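Local coordinates for uncharacterized protein (PDB 4FTD) that is of unknown function but combines a six-bladed beta-propeller with an immunoglobulin-like domain and may take part in carbohydrate metabolism, at residues E146-V151 / L165-L170; N423-K428 / F445-E450. All blocks are in the same frame, centred on the assembly; numbering follows the deposited sequence.

Overall arrangement
Both contacts join neighbouring antiparallel strands of propeller sheets, each at an end of a beta hairpin, and in both the regular pairing is about to stop. Interaction 1 is largely buried: residues 146-151 and 165-170 share three backbone hydrogen bonds, valine and leucine side chains on one face, and two bridging waters where the strand turns into a short helix. Interaction 2 lies at the surface, where residues 423-428 and 445-450 diverge, and it rests on one long backbone bond, an isoleucine and two lysines. The centres of the two contacts lie about 24 Å apart and the contacts do not touch, yet strand 439-446, which carries part of interaction 2, also presents Phe440 to the apolar side chains of interaction 1.

Interaction 1 (E146-V151 / L165-L170); sequences EHVLVV and LKVSDL
An antiparallel beta hairpin, strands 147-152 and 163-166 of one propeller sheet, brings Val148 and Leu165 together as a hydrogen-bonded pair: Val148 N donates to Leu165 O at 2.9 Å and Leu165 N to Val148 O at 2.8 Å. Past Lys166, the N-cap of helix 167-171, Val167 N still reaches Glu146 O at 2.9 Å, but from above the carbonyl plane (37°), as the chain turns into the helix. Water 1 bridges the same Glu146 O to Ser168 N. On the His147 face, the imidazole and the Lys166 chain run side by side, and the bends at Lys166 chi3 and chi4 bring NZ to water 2, which lies 2.6 Å from His147 NE2 in the ring plane. With an alanine here in place of His147, water 2 would probably lose its ring partner and the aliphatic part of Lys166 the neighbour it lies beside. On the other face, Val148 CG2 meets Leu170 CD1 at 3.8 Å, the two side chains crossing near a right angle; Val150 CG2 touches Leu165 CD1 at 3.9 Å. Tyr143 of strand 138-143 packs on Val148 and Val167, while Phe440 of strand 439-446 covers Val148, Leu165 and Leu170.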
loop_
_atom_site.group_PDB
_atom_site.type_symbol
_atom_site.label_atom_id
_atom_site.label_comp_id
_atom_site.label_asym_id
_atom_site.label_seq_id
_atom_site.Cartn_x
_atom_site.Cartn_y
_atom_site.Cartn_z
ATOM N N GLU A 146 9.451 11.365 -3.998
ATOM C CA GLU A 146 10.069 12.607 -4.444
ATOM C C GLU A 146 9.775 12.815 -5.931
ATOM O O GLU A 146 9.459 13.916 -6.332
ATOM C CB GLU A 146 11.564 12.566 -4.168
ATOM C CG GLU A 146 12.267 13.863 -4.524
ATOM C CD GLU A 146 13.781 13.837 -4.309
ATOM O OE1 GLU A 146 14.385 12.736 -4.209
ATOM O OE2 GLU A 146 14.367 14.943 -4.255
ATOM N N HIS A 147 9.907 11.754 -6.743
ATOM C CA HIS A 147 9.577 11.828 -8.156
ATOM C C HIS A 147 8.690 10.678 -8.614
ATOM O O HIS A 147 8.660 9.634 -8.005
ATOM C CB HIS A 147 10.837 11.729 -9.026
ATOM C CG HIS A 147 11.827 12.823 -8.798
ATOM N ND1 HIS A 147 12.936 12.660 -7.998
ATOM C CD2 HIS A 147 11.877 14.087 -9.268
ATOM C CE1 HIS A 147 13.637 13.779 -8.007
ATOM N NE2 HIS A 147 13.013 14.660 -8.765
ATOM N N VAL A 148 8.083 10.890 -9.763
ATOM C CA VAL A 148 7.509 9.839 -10.613
ATOM C C VAL A 148 8.440 9.740 -11.851
ATOM O O VAL A 148 8.768 10.737 -12.463
ATOM C CB VAL A 148 6.090 10.160 -11.046
ATOM C CG1 VAL A 148 5.583 9.200 -12.157
ATOM C CG2 VAL A 148 5.190 10.138 -9.808
ATOM N N LEU A 149 8.895 8.538 -12.159
ATOM C CA LEU A 149 9.658 8.217 -13.366
ATOM C C LEU A 149 8.664 7.705 -14.404
ATOM O O LEU A 149 7.856 6.833 -14.087
ATOM C CB LEU A 149 10.703 7.138 -13.062
ATOM C CG LEU A 149 11.363 6.376 -14.241
ATOM C CD1 LEU A 149 12.220 7.362 -15.054
ATOM C CD2 LEU A 149 12.151 5.144 -13.747
ATOM N N VAL A 150 8.701 8.278 -15.618
ATOM C CA VAL A 150 7.871 7.873 -16.730
ATOM C C VAL A 150 8.809 7.366 -17.818
ATOM O O VAL A 150 9.683 8.109 -18.258
ATOM C CB VAL A 150 7.025 9.020 -17.267
ATOM C CG1 VAL A 150 6.192 8.479 -18.418
ATOM C CG2 VAL A 150 6.182 9.593 -16.124
ATOM N N VAL A 151 8.704 6.066 -18.176
ATOM C CA VAL A 151 9.674 5.464 -19.107
ATOM C C VAL A 151 9.033 5.575 -20.488
ATOM O O VAL A 151 8.572 4.611 -21.073
ATOM C CB VAL A 151 10.068 4.013 -18.746
ATOM C CG1 VAL A 151 11.167 3.521 -19.698
ATOM C CG2 VAL A 151 10.482 3.941 -17.286
ATOM N N LEU A 165 9.118 13.516 -12.949
ATOM C CA LEU A 165 8.169 14.545 -12.602
ATOM C C LEU A 165 8.313 14.691 -11.086
ATOM O O LEU A 165 8.221 13.730 -10.347
ATOM C CB LEU A 165 6.784 14.067 -12.980
ATOM C CG LEU A 165 6.447 13.738 -14.450
ATOM C CD1 LEU A 165 5.117 13.011 -14.552
ATOM C CD2 LEU A 165 6.384 15.028 -15.278
ATOM N N LYS A 166 8.585 15.883 -10.625
ATOM C CA LYS A 166 8.722 16.123 -9.199
ATOM C C LYS A 166 7.311 16.012 -8.576
ATOM O O LYS A 166 6.338 16.622 -9.051
ATOM C CB LYS A 166 9.332 17.514 -8.994
ATOM C CG LYS A 166 10.420 17.587 -7.939
ATOM C CD LYS A 166 10.797 19.014 -7.542
ATOM C CE LYS A 166 11.107 19.956 -8.700
ATOM N NZ LYS A 166 12.215 19.489 -9.580
ATOM N N VAL A 167 7.179 15.183 -7.556
ATOM C CA VAL A 167 5.892 15.001 -6.866
ATOM C C VAL A 167 5.326 16.326 -6.304
ATOM O O VAL A 167 4.126 16.579 -6.438
ATOM C CB VAL A 167 5.980 13.916 -5.788
ATOM C CG1 VAL A 167 4.691 13.896 -4.964
ATOM C CG2 VAL A 167 6.232 12.567 -6.475
ATOM N N SER A 168 6.169 17.191 -5.764
ATOM C CA SER A 168 5.678 18.510 -5.273
ATOM C C SER A 168 5.024 19.323 -6.413
ATOM O O SER A 168 4.021 20.000 -6.185
ATOM C CB SER A 168 6.779 19.310 -4.594
ATOM O OG SER A 168 7.856 19.460 -5.470
ATOM N N ASP A 169 5.560 19.229 -7.634
ATOM C CA ASP A 169 4.917 19.855 -8.807
ATOM C C ASP A 169 3.591 19.205 -9.165
ATOM O O ASP A 169 2.603 19.898 -9.365
ATOM C CB ASP A 169 5.823 19.812 -10.025
ATOM C CG ASP A 169 7.005 20.761 -9.919
ATOM O OD1 ASP A 169 6.966 21.693 -9.107
ATOM O OD2 ASP A 169 7.978 20.576 -10.684
ATOM N N LEU A 170 3.567 17.884 -9.258
ATOM C CA LEU A 170 2.323 17.161 -9.542
ATOM C C LEU A 170 1.191 17.412 -8.520
ATOM O O LEU A 170 0.026 17.436 -8.893
ATOM C CB LEU A 170 2.566 15.670 -9.597
ATOM C CG LEU A 170 3.462 15.129 -10.706
ATOM C CD1 LEU A 170 3.767 13.657 -10.446
ATOM C CD2 LEU A 170 2.891 15.313 -12.102
HETATM O O HOH W 1 8.787 16.209 -4.924
HETATM O O HOH W 2 13.949 17.109 -8.940
#

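Interaction 2 (N423-K428 / F445-E450); sequences NGKDAK and FPIKQE
Ala427 and Lys428, which carry the pairing with Pro446 and Ile447, form a classic beta bulge on their other flank, both facing Glu419 of strand 412-420. The pairing with residues 445-450 is sparse, since strand 439-446 ends at Pro446 and the chain then leads away. Lys428 and Pro446 form a non-hydrogen-bonded antiparallel pair, and one backbone bond follows it, from Ile447 N to Ala427 O at 3.3 Å. That bond is long and bent, with 139° at the hydrogen, and its donor is tilted 35° from the carbonyl plane. On the other side of the pair, Lys428 CA approaches Phe445 O at 3.4 Å in a CA-H...O contact, and Lys428 CG lies 3.7 Å from the same oxygen.

Ile447 supplies most of the side-chain contact. Its CG2 branch, anti to the carbonyl carbon, rests on the backbone of the opposing strand, 3.4 Å from Asp426 O and 3.7 Å from Ala427 O. The CG1 branch stands between the backbone N and the carbonyl carbon (chi1 62°) and carries CD1 to within 3.7 Å of Lys425 NZ, where the extended lysine crosses the isoleucine at about a right angle. This is contact between a methyl and an ammonium group, with no polar bond between them.

In the conformer given, Lys428 NZ forms a salt bridge with Glu444; Asp426 forms one through OD1 with Lys420 NZ and accepts a hydrogen bond at OD2 from Asn348 N. Strand 426-435 lies between strands 412-420 and 439-446 in its sheet; Phe347 of strand 342-347 packs against Asp426 and Ile447, and Phe445 meets the rings of Tyr398 and Phe116 edge-to-face.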
loop_
_atom_site.group_PDB
_atom_site.type_symbol
_atom_site.label_atom_id
_atom_site.label_comp_id
_atom_site.label_asym_id
_atom_site.label_seq_id
_atom_site.Cartn_x
_atom_site.Cartn_y
_atom_site.Cartn_z
ATOM N N ASN A 423 9.319 12.292 15.413
ATOM C CA ASN A 423 9.726 11.235 16.348
ATOM C C ASN A 423 10.060 9.877 15.717
ATOM O O ASN A 423 10.226 8.899 16.440
ATOM C CB ASN A 423 8.625 11.032 17.389
ATOM C CG ASN A 423 8.305 12.304 18.152
ATOM O OD1 ASN A 423 7.146 12.656 18.323
ATOM N ND2 ASN A 423 9.331 13.008 18.592
ATOM N N GLY A 424 10.148 9.803 14.390
ATOM C CA GLY A 424 10.436 8.540 13.683
ATOM C C GLY A 424 9.274 7.549 13.580
ATOM O O GLY A 424 9.463 6.424 13.132
ATOM N N LYS A 425 8.080 7.965 13.999
ATOM C CA LYS A 425 6.879 7.139 13.932
ATOM C C LYS A 425 6.185 7.324 12.568
ATOM O O LYS A 425 6.152 8.438 12.014
ATOM C CB LYS A 425 5.920 7.519 15.060
ATOM C CG LYS A 425 4.707 6.607 15.175
ATOM C CD LYS A 425 3.705 7.138 16.190
ATOM C CE LYS A 425 2.396 6.362 16.148
ATOM N NZ LYS A 425 1.291 7.218 16.635
ATOM N N ASP A 426 5.598 6.247 12.050
ATOM C CA ASP A 426 4.884 6.322 10.772
ATOM C C ASP A 426 3.741 7.330 10.896
ATOM O O ASP A 426 3.053 7.350 11.923
ATOM C CB ASP A 426 4.303 4.973 10.387
ATOM C CG ASP A 426 5.355 3.936 10.077
ATOM O OD1 ASP A 426 6.535 4.284 9.860
ATOM O OD2 ASP A 426 4.966 2.759 10.009
ATOM N N ALA A 427 3.573 8.164 9.861
ATOM C CA ALA A 427 2.558 9.233 9.845
ATOM C C ALA A 427 1.662 9.203 8.606
ATOM O O ALA A 427 0.456 9.382 8.725
ATOM C CB ALA A 427 3.223 10.592 9.961
ATOM N N LYS A 428 2.241 8.967 7.426
ATOM C CA LYS A 428 1.491 9.005 6.173
ATOM C C LYS A 428 1.914 7.844 5.267
ATOM O O LYS A 428 3.101 7.629 5.064
ATOM C CB LYS A 428 1.738 10.365 5.497
ATOM C CG LYS A 428 0.670 10.826 4.520
ATOM C CD LYS A 428 0.855 12.299 4.134
ATOM C CE LYS A 428 1.941 12.513 3.087
ATOM N NZ LYS A 428 2.006 13.939 2.648
ATOM N N PHE A 445 -2.696 8.445 2.690
ATOM C CA PHE A 445 -3.572 8.166 3.824
ATOM C C PHE A 445 -2.887 8.475 5.146
ATOM O O PHE A 445 -1.712 8.167 5.319
ATOM C CB PHE A 445 -3.944 6.689 3.861
ATOM C CG PHE A 445 -4.547 6.176 2.581
ATOM C CD1 PHE A 445 -3.730 5.650 1.573
ATOM C CD2 PHE A 445 -5.907 6.194 2.379
ATOM C CE1 PHE A 445 -4.273 5.171 0.407
ATOM C CE2 PHE A 445 -6.451 5.699 1.216
ATOM C CZ PHE A 445 -5.630 5.189 0.227
ATOM N N PRO A 446 -3.624 9.041 6.097
ATOM C CA PRO A 446 -3.060 9.258 7.431
ATOM C C PRO A 446 -3.118 7.983 8.295
ATOM O O PRO A 446 -3.783 7.025 7.923
ATOM C CB PRO A 446 -3.994 10.323 8.017
ATOM C CG PRO A 446 -5.317 10.037 7.382
ATOM C CD PRO A 446 -5.004 9.558 5.986
ATOM N N ILE A 447 -2.409 7.964 9.421
ATOM C CA ILE A 447 -2.614 6.908 10.416
ATOM C C ILE A 447 -4.053 7.068 10.972
ATOM O O ILE A 447 -4.594 8.169 11.009
ATOM C CB ILE A 447 -1.554 6.883 11.571
ATOM C CG1 ILE A 447 -1.550 8.172 12.420
ATOM C CG2 ILE A 447 -0.151 6.578 11.017
ATOM C CD1 ILE A 447 -0.960 8.006 13.823
ATOM N N LYS A 448 -4.677 5.964 11.353
ATOM C CA LYS A 448 -5.940 6.009 12.074
ATOM C C LYS A 448 -5.743 6.744 13.408
ATOM O O LYS A 448 -4.669 6.689 14.008
ATOM C CB LYS A 448 -6.469 4.606 12.368
ATOM C CG LYS A 448 -7.009 3.821 11.184
ATOM C CD LYS A 448 -7.809 2.605 11.665
ATOM C CE LYS A 448 -8.155 1.672 10.516
ATOM N NZ LYS A 448 -6.957 1.046 9.877
ATOM N N GLN A 449 -6.791 7.427 13.837
ATOM C CA GLN A 449 -6.848 8.169 15.087
ATOM C C GLN A 449 -7.994 7.593 15.906
ATOM O O GLN A 449 -9.010 7.217 15.323
ATOM C CB GLN A 449 -7.155 9.634 14.784
ATOM C CG GLN A 449 -6.029 10.373 14.097
ATOM C CD GLN A 449 -4.821 10.509 14.995
ATOM O OE1 GLN A 449 -4.956 10.639 16.200
ATOM N NE2 GLN A 449 -3.635 10.477 14.412
ATOM N N GLU A 450 -7.849 7.548 17.237
ATOM C CA GLU A 450 -8.880 6.987 18.110
ATOM C C GLU A 450 -10.212 7.678 17.893
ATOM O O GLU A 450 -10.262 8.904 17.875
ATOM C CB GLU A 450 -8.495 7.056 19.590
ATOM C CG GLU A 450 -7.396 6.073 19.958
ATOM C CD GLU A 450 -7.252 5.819 21.449
ATOM O OE1 GLU A 450 -8.099 6.231 22.249
ATOM O OE2 GLU A 450 -6.279 5.160 21.839
#